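Local coordinates for major allergen Alt a 1 (Alternaria alternata, PDB 3V0R), which may bind host plant thaumatin-like proteins and inhibit their beta-glucanase activity, and forms a secreted, disulfide-linked beta-barrel homodimer that acts as a major allergen, at residues A[9-13]-A[40-44]; A[46-51]-A[65-71]. All blocks are in the same frame, centred on the assembly; numbering follows the deposited sequence.

Both contacts involve the part of the chain around strands 33-40 and 47-53, and they meet where Ala40 N lies 2.9 Å from Leu46 O, probably hydrogen-bonded. Interaction 1 is a surface contact, its centre about 17 Å from that of the chain, pairing the loop before strand 15-25 with the turn between strands 33-40 and 47-53; its chemistry is polar, with a hydroxyl, an amide, a carboxylate and a water. Interaction 2 lies deeper, its centre about 10 Å from the chain's, and fastens strand 47-53 to the loop leading into strand 72-76 by a disulfide, a backbone bond and apolar side chains. Both also touch the second subunit.

Interaction 1 (A[9-13]-A[40-44]); sequences TTEGD and ATNGG. With 8AC (8-aminooctanoic acid), chain L; SO4 (sulfate ion), chain E.
Asn42 and Asp13 make the straightest bond between the two loops: Asn42 ND2 donates to Asp13 OD1 at 2.8 Å, with an N-H...O angle of 176°. The acceptor lies in the amide plane, and ND2 comes to the anti side of OD1, 30° out of the carboxylate plane; carboxylate and amide stand nearly perpendicular. With chi1 at 72°, the Asn42 amide is brought back over its own turn, where OD1 accepts from Gly44 N at 2.9 Å in an Asx turn, the donor above the carbonyl plane, while ND2 points to Asp13. Asparagine suits this place because one side chain both shapes its turn and grips the other loop.

The second direct bond runs from Gly12 N to Thr41 OG1 (2.9 Å); the same hydroxyl is also hydrogen-bonded to Val15 O. A water adds a bridge, donating to Gly12 O and accepting from Thr41 N. Threonine serves here with both its branches, since the methyl CG2 packs 3.3 Å from Thr10 O. The side chain of Glu11, bent at chi2, crosses that of Asn42 at about a right angle, with OE2 3.6 Å from Asn42 CA. Beyond the contact, a sulfate, probably from the crystallisation liquor, accepts from Thr10 N and Glu11 N, and Asp13 OD2 lies 3.5 Å from CAE of the bound 8-aminooctanoic acid, whose pocket includes Asp13.

Thr10 and Thr41 also touch Tyr123 of strand 114-128. Asn42 ND2 has another acceptor, Val88 O of the second subunit, where Ser89 packs on both Asp13 and Asn42. The contact thus secures the lead-in to strand 15-25 against the turn that joins strands 33-40 and 47-53, beside the neighbouring subunit.

Interaction 2 (A[46-51]-A[65-71]); sequences LDFTCS and CGENSFM. With 0FU (2,5,6-triaminopyrimidin-4-ol), chain M.
The Cys50-Cys65 disulfide bridges the backbones where their CA atoms are 4.2 Å apart. Its sulfurs, SG to SG, are 2.1 Å apart with a chi3 of -71°, and Cys50 reaches across by holding SG anti to its backbone N (chi1 -179°). Next to this bridge the Phe48 ring, flat and apolar, fills a hollow lined by Cys65, Ser69, Phe70 and Met71. Cys65 CB borders the ring's edge, while Met71 CG comes obliquely to 3.8 Å from Phe48 CZ. The Phe48 and Phe70 rings meet obliquely, planes at 46° and centroids 5.9 Å apart. Met71 also lays CG over one face of the Phe70 ring, toward its rim. Leu46 supplies a smaller bump, CD1 lying 4.0 Å from Phe70 CZ at that ring's edge. Ser69 OG accepts from Met71 N in an ST turn.

Phe70 also meets Phe70 of the second subunit; Met71 packs on Trp16 of strand 15-25 in its own chain.

Ser51 N donates to Cys65 O at 3.0 Å, beside the triaminopyrimidinol pocket that includes Thr49 and Ser51. The disulfide fixes the spacing of strand and loop independently of these weaker contacts, and suits a secreted protein, whose oxidising route lets disulfides form.

Interaction 1 (A[9-13]-A[40-44])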
ATOM      1  N   THR A   9       1.729  19.253  26.708  1.00 37.53           N
ATOM      2  CA  THR A   9       0.267  19.167  26.536  1.00 37.56           C
ATOM      3  C   THR A   9      -0.014  17.858  25.770  1.00 36.16           C
ATOM      4  O   THR A   9       0.596  17.613  24.721  1.00 36.33           O
ATOM      5  CB  THR A   9      -0.232  20.391  25.753  1.00 39.14           C
ATOM      6  OG1 THR A   9      -0.039  21.549  26.582  1.00 41.16           O
ATOM      7  CG2 THR A   9      -1.681  20.267  25.404  1.00 41.36           C
ATOM      8  N   THR A  10      -0.842  17.004  26.335  1.00 35.58           N
ATOM      9  CA  THR A  10      -1.060  15.693  25.724  1.00 36.23           C
ATOM     10  C   THR A  10      -2.457  15.508  25.122  1.00 35.90           C
ATOM     11  O   THR A  10      -2.784  14.425  24.591  1.00 36.47           O
ATOM     12  CB  THR A  10      -0.789  14.570  26.743  1.00 38.62           C
ATOM     13  OG1 THR A  10      -1.690  14.706  27.841  1.00 40.52           O
ATOM     14  CG2 THR A  10       0.657  14.678  27.307  1.00 38.64           C
ATOM     15  N   GLU A  11      -3.263  16.559  25.152  1.00 35.76           N
ATOM     16  CA  GLU A  11      -4.570  16.473  24.543  1.00 36.42           C
ATOM     17  C   GLU A  11      -4.993  17.784  23.971  1.00 36.65           C
ATOM     18  O   GLU A  11      -4.760  18.823  24.580  1.00 37.12           O
ATOM     19  CB  GLU A  11      -5.607  16.010  25.592  1.00 39.43           C
ATOM     20  CG  GLU A  11      -6.955  15.676  24.982  1.00 40.96           C
ATOM     21  CD  GLU A  11      -7.835  16.899  24.626  1.00 42.98           C
ATOM     22  OE1 GLU A  11      -7.744  17.938  25.340  1.00 44.84           O
ATOM     23  OE2 GLU A  11      -8.646  16.819  23.638  1.00 43.28           O
ATOM     24  N   GLY A  12      -5.642  17.727  22.824  1.00 36.61           N
ATOM     25  CA  GLY A  12      -6.197  18.919  22.239  1.00 39.19           C
ATOM     26  C   GLY A  12      -6.656  18.651  20.815  1.00 40.11           C
ATOM     27  O   GLY A  12      -6.209  17.723  20.179  1.00 38.62           O
ATOM     28  N   ASP A  13      -7.486  19.509  20.283  1.00 32.16           N
ATOM     29  CA  ASP A  13      -7.932  19.331  18.897  1.00 33.02           C
ATOM     30  C   ASP A  13      -6.780  19.447  17.915  1.00 33.23           C
ATOM     31  O   ASP A  13      -6.878  18.932  16.812  1.00 33.67           O
ATOM     32  CB  ASP A  13      -8.971  20.366  18.523  1.00 34.86           C
ATOM     33  CG  ASP A  13     -10.360  20.067  19.076  1.00 36.49           C
ATOM     34  OD1 ASP A  13     -10.710  18.940  19.365  1.00 36.20           O
ATOM     35  OD2 ASP A  13     -11.130  21.043  19.243  1.00 37.62           O
ATOM     36  N   ALA A  40      -4.597  11.133  16.737  1.00 33.98           N
ATOM     37  CA  ALA A  40      -5.321  12.227  17.373  1.00 34.33           C
ATOM     38  C   ALA A  40      -5.472  11.963  18.849  1.00 34.62           C
ATOM     39  O   ALA A  40      -5.494  10.795  19.272  1.00 35.90           O
ATOM     40  CB  ALA A  40      -6.709  12.428  16.748  1.00 34.26           C
ATOM     41  N   THR A  41      -5.500  13.026  19.639  1.00 34.29           N
ATOM     42  CA  THR A  41      -5.717  12.927  21.087  1.00 34.64           C
ATOM     43  C   THR A  41      -7.106  13.354  21.524  1.00 35.57           C
ATOM     44  O   THR A  41      -7.438  13.238  22.692  1.00 37.18           O
ATOM     45  CB  THR A  41      -4.704  13.814  21.845  1.00 34.85           C
ATOM     46  OG1 THR A  41      -4.905  15.191  21.515  1.00 33.61           O
ATOM     47  CG2 THR A  41      -3.255  13.430  21.484  1.00 34.05           C
ATOM     48  N   ASN A  42      -7.927  13.892  20.631  1.00 34.63           N
ATOM     49  CA  ASN A  42      -9.178  14.475  20.996  1.00 35.29           C
ATOM     50  C   ASN A  42     -10.386  13.523  20.840  1.00 36.10           C
ATOM     51  O   ASN A  42     -11.533  14.002  20.779  1.00 37.18           O
ATOM     52  CB  ASN A  42      -9.426  15.751  20.197  1.00 34.65           C
ATOM     53  CG  ASN A  42      -9.751  15.477  18.718  1.00 34.43           C
ATOM     54  OD1 ASN A  42      -9.526  14.349  18.226  1.00 34.35           O
ATOM     55  ND2 ASN A  42     -10.222  16.528  18.003  1.00 34.16           N
ATOM     56  N   GLY A  43     -10.141  12.228  20.739  1.00 37.17           N
ATOM     57  CA  GLY A  43     -11.210  11.249  20.501  1.00 39.40           C
ATOM     58  C   GLY A  43     -11.598  11.105  19.030  1.00 40.72           C
ATOM     59  O   GLY A  43     -12.410  10.279  18.703  1.00 40.43           O
ATOM     60  N   GLY A  44     -10.985  11.877  18.120  1.00 39.36           N
ATOM     61  CA  GLY A  44     -11.197  11.607  16.707  1.00 40.18           C
ATOM     62  C   GLY A  44     -10.535  10.322  16.235  1.00 41.24           C
ATOM     63  O   GLY A  44      -9.691   9.763  16.876  1.00 41.14           O
TER
HETATM   64  NAA 8AC L 211     -14.177  22.645  16.121  1.00 65.05           N
HETATM   65  OAB 8AC L 211      -5.357  19.710  11.905  1.00 46.75           O
HETATM   66  OAC 8AC L 211      -6.522  18.122  11.067  1.00 48.21           O
HETATM   67  CAD 8AC L 211     -13.417  21.740  15.247  1.00 63.08           C
HETATM   68  CAE 8AC L 211     -12.051  21.514  15.856  1.00 59.16           C
HETATM   69  CAF 8AC L 211     -11.442  20.196  15.422  1.00 51.84           C
HETATM   70  CAG 8AC L 211     -10.391  20.502  14.347  1.00 47.85           C
HETATM   71  CAH 8AC L 211      -9.252  19.551  14.401  1.00 45.98           C
HETATM   72  CAI 8AC L 211      -8.406  19.695  13.102  1.00 48.87           C
HETATM   73  CAJ 8AC L 211      -7.077  18.997  13.277  1.00 43.91           C
HETATM   74  CAK 8AC L 211      -6.283  18.934  11.955  1.00 45.23           C
HETATM   75  S   SO4 E 204      -2.590  17.903  28.950  0.70 64.58           S
HETATM   76  O1  SO4 E 204      -2.695  18.575  27.653  0.70 67.32           O
HETATM   77  O2  SO4 E 204      -2.304  18.793  30.110  0.70 77.34           O
HETATM   78  O3  SO4 E 204      -3.940  17.275  29.097  0.70 74.57           O
HETATM   79  O4  SO4 E 204      -1.523  16.882  29.053  0.70 76.21           O
HETATM   80  O   HOH W   1      -6.447  15.589  18.474  1.00 31.38           O

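Interaction 2 (A[46-51]-A[65-71])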
ATOM      1  N   LEU A  46      -8.355   9.690  13.703  1.00 41.37           N
ATOM      2  CA  LEU A  46      -7.085   9.708  13.028  1.00 41.04           C
ATOM      3  C   LEU A  46      -5.996   8.893  13.744  1.00 41.06           C
ATOM      4  O   LEU A  46      -5.680   9.100  14.926  1.00 38.29           O
ATOM      5  CB  LEU A  46      -6.670  11.188  12.903  1.00 40.89           C
ATOM      6  CG  LEU A  46      -5.346  11.475  12.233  1.00 41.34           C
ATOM      7  CD1 LEU A  46      -5.640  11.286  10.755  1.00 42.37           C
ATOM      8  CD2 LEU A  46      -4.871  12.892  12.550  1.00 42.08           C
ATOM      9  N   ASP A  47      -5.377   7.995  12.980  1.00 42.16           N
ATOM     10  CA  ASP A  47      -4.405   7.079  13.498  1.00 42.28           C
ATOM     11  C   ASP A  47      -3.753   6.436  12.309  1.00 44.84           C
ATOM     12  O   ASP A  47      -4.349   5.540  11.692  1.00 46.24           O
ATOM     13  CB  ASP A  47      -5.091   6.046  14.396  1.00 46.13           C
ATOM     14  CG  ASP A  47      -4.120   5.252  15.250  1.00 50.13           C
ATOM     15  OD1 ASP A  47      -2.905   5.377  15.069  1.00 52.90           O
ATOM     16  OD2 ASP A  47      -4.588   4.470  16.099  1.00 55.79           O
ATOM     17  N   PHE A  48      -2.556   6.857  11.943  1.00 44.06           N
ATOM     18  CA  PHE A  48      -1.950   6.341  10.766  1.00 45.98           C
ATOM     19  C   PHE A  48      -0.436   6.368  10.834  1.00 46.28           C
ATOM     20  O   PHE A  48       0.149   6.942  11.769  1.00 42.46           O
ATOM     21  CB  PHE A  48      -2.401   7.141   9.579  1.00 48.40           C
ATOM     22  CG  PHE A  48      -1.939   8.530   9.560  1.00 47.84           C
ATOM     23  CD1 PHE A  48      -0.913   8.918   8.677  1.00 50.84           C
ATOM     24  CD2 PHE A  48      -2.470   9.454  10.371  1.00 47.10           C
ATOM     25  CE1 PHE A  48      -0.470  10.212   8.641  1.00 47.05           C
ATOM     26  CE2 PHE A  48      -2.031  10.760  10.369  1.00 46.89           C
ATOM     27  CZ  PHE A  48      -1.050  11.152   9.475  1.00 49.33           C
ATOM     28  N   THR A  49       0.178   5.679   9.875  1.00 46.22           N
ATOM     29  CA  THR A  49       1.640   5.639   9.757  1.00 47.14           C
ATOM     30  C   THR A  49       2.140   6.649   8.770  1.00 45.81           C
ATOM     31  O   THR A  49       1.574   6.864   7.665  1.00 49.00           O
ATOM     32  CB  THR A  49       2.133   4.241   9.401  1.00 51.87           C
ATOM     33  OG1 THR A  49       1.657   3.340  10.391  1.00 53.60           O
ATOM     34  CG2 THR A  49       3.701   4.205   9.509  1.00 51.88           C
ATOM     35  N   CYS A  50       3.161   7.368   9.177  1.00 41.16           N
ATOM     36  CA  CYS A  50       3.833   8.243   8.314  1.00 40.56           C
ATOM     37  C   CYS A  50       5.235   7.648   8.073  1.00 40.47           C
ATOM     38  O   CYS A  50       5.954   7.402   9.031  1.00 38.58           O
ATOM     39  CB  CYS A  50       3.856   9.612   9.021  1.00 41.51           C
ATOM     40  SG  CYS A  50       4.658  10.878   8.074  1.00 44.18           S
ATOM     41  N   SER A  51       5.600   7.381   6.812  1.00 40.13           N
ATOM     42  CA  SER A  51       6.907   6.784   6.550  1.00 39.58           C
ATOM     43  C   SER A  51       7.439   7.116   5.205  1.00 40.51           C
ATOM     44  O   SER A  51       6.699   7.511   4.291  1.00 41.38           O
ATOM     45  CB  SER A  51       6.779   5.272   6.660  1.00 40.02           C
ATOM     46  OG  SER A  51       5.982   4.786   5.592  1.00 41.36           O
ATOM     47  N   CYS A  65       3.630  11.498   3.786  1.00 39.72           N
ATOM     48  CA  CYS A  65       3.474  10.467   4.806  1.00 40.26           C
ATOM     49  C   CYS A  65       3.119   9.091   4.250  1.00 41.08           C
ATOM     50  O   CYS A  65       3.375   8.091   4.885  1.00 39.41           O
ATOM     51  CB  CYS A  65       2.442  10.879   5.864  1.00 40.55           C
ATOM     52  SG  CYS A  65       3.120  11.972   7.130  1.00 41.26           S
ATOM     53  N   GLY A  66       2.487   9.059   3.084  1.00 43.21           N
ATOM     54  CA  GLY A  66       2.098   7.814   2.401  1.00 47.03           C
ATOM     55  C   GLY A  66       1.584   8.184   0.983  1.00 51.09           C
ATOM     56  O   GLY A  66       1.700   9.344   0.560  1.00 52.93           O
ATOM     57  N   GLU A  67       1.076   7.213   0.222  1.00 53.99           N
ATOM     58  CA  GLU A  67       0.745   7.436  -1.213  1.00 59.33           C
ATOM     59  C   GLU A  67      -0.346   8.512  -1.332  1.00 61.95           C
ATOM     60  O   GLU A  67      -0.290   9.400  -2.204  1.00 66.73           O
ATOM     61  CB  GLU A  67       0.260   6.138  -1.938  1.00 57.88           C
ATOM     62  N   ASN A  68      -1.350   8.403  -0.474  1.00 62.25           N
ATOM     63  CA  ASN A  68      -2.485   9.286  -0.548  1.00 68.04           C
ATOM     64  C   ASN A  68      -2.297  10.535   0.306  1.00 66.31           C
ATOM     65  O   ASN A  68      -2.948  11.530   0.050  1.00 68.38           O
ATOM     66  CB  ASN A  68      -3.768   8.534  -0.109  1.00 68.67           C
ATOM     67  CG  ASN A  68      -4.309   7.569  -1.185  1.00 71.53           C
ATOM     68  OD1 ASN A  68      -4.376   7.854  -2.421  1.00 68.86           O
ATOM     69  ND2 ASN A  68      -4.721   6.392  -0.713  1.00 73.45           N
ATOM     70  N   SER A  69      -1.380  10.506   1.292  1.00 66.84           N
ATOM     71  CA  SER A  69      -1.534  11.339   2.511  1.00 59.73           C
ATOM     72  C   SER A  69      -1.741  12.866   2.363  1.00 56.94           C
ATOM     73  O   SER A  69      -1.102  13.573   1.585  1.00 58.99           O
ATOM     74  CB  SER A  69      -0.411  11.118   3.540  1.00 58.13           C
ATOM     75  OG  SER A  69      -0.932  11.392   4.857  1.00 52.32           O
ATOM     76  N   PHE A  70      -2.610  13.376   3.207  1.00 51.53           N
ATOM     77  CA  PHE A  70      -2.793  14.793   3.297  1.00 49.58           C
ATOM     78  C   PHE A  70      -1.649  15.451   4.111  1.00 45.57           C
ATOM     79  O   PHE A  70      -1.640  16.650   4.293  1.00 46.63           O
ATOM     80  CB  PHE A  70      -4.175  15.025   3.939  1.00 52.62           C
ATOM     81  CG  PHE A  70      -4.251  14.611   5.375  1.00 53.11           C
ATOM     82  CD1 PHE A  70      -4.264  13.285   5.729  1.00 59.61           C
ATOM     83  CD2 PHE A  70      -4.264  15.566   6.385  1.00 56.46           C
ATOM     84  CE1 PHE A  70      -4.257  12.903   7.072  1.00 60.46           C
ATOM     85  CE2 PHE A  70      -4.298  15.195   7.720  1.00 56.20           C
ATOM     86  CZ  PHE A  70      -4.305  13.866   8.061  1.00 57.25           C
ATOM     87  N   MET A  71      -0.718  14.662   4.636  1.00 42.01           N
ATOM     88  CA  MET A  71       0.353  15.190   5.496  1.00 41.31           C
ATOM     89  C   MET A  71       1.721  14.984   4.815  1.00 39.73           C
ATOM     90  O   MET A  71       1.970  13.924   4.248  1.00 37.44           O
ATOM     91  CB  MET A  71       0.431  14.401   6.782  1.00 42.86           C
ATOM     92  CG  MET A  71      -0.753  14.540   7.716  1.00 45.57           C
ATOM     93  SD  MET A  71      -0.944  16.236   8.289  1.00 47.79           S
ATOM     94  CE  MET A  71       0.695  16.419   8.999  1.00 41.36           C
TER
HETATM   95  C4  0FU M 212       6.313   1.847   8.159  0.50 55.67           C
HETATM   96  N3  0FU M 212       7.611   2.061   7.915  0.50 57.73           N
HETATM   97  C2  0FU M 212       8.424   2.481   8.908  0.50 56.32           C
HETATM   98  NAA 0FU M 212       9.720   2.672   8.588  0.50 57.12           N
HETATM   99  N1  0FU M 212       7.965   2.684  10.179  0.50 55.52           N
HETATM  100  C6  0FU M 212       6.669   2.487  10.462  0.50 54.13           C
HETATM  101  NAB 0FU M 212       6.183   2.703  11.691  0.50 55.26           N
HETATM  102  C5  0FU M 212       5.826   2.050   9.430  0.50 53.70           C
HETATM  103  NAC 0FU M 212       4.523   1.830   9.599  0.50 51.89           N
HETATM  104  O4  0FU M 212       5.433   1.412   7.222  0.50 55.30           O
HETATM  105  O   HOH W   2       3.193   5.409   5.493  1.00 52.79           O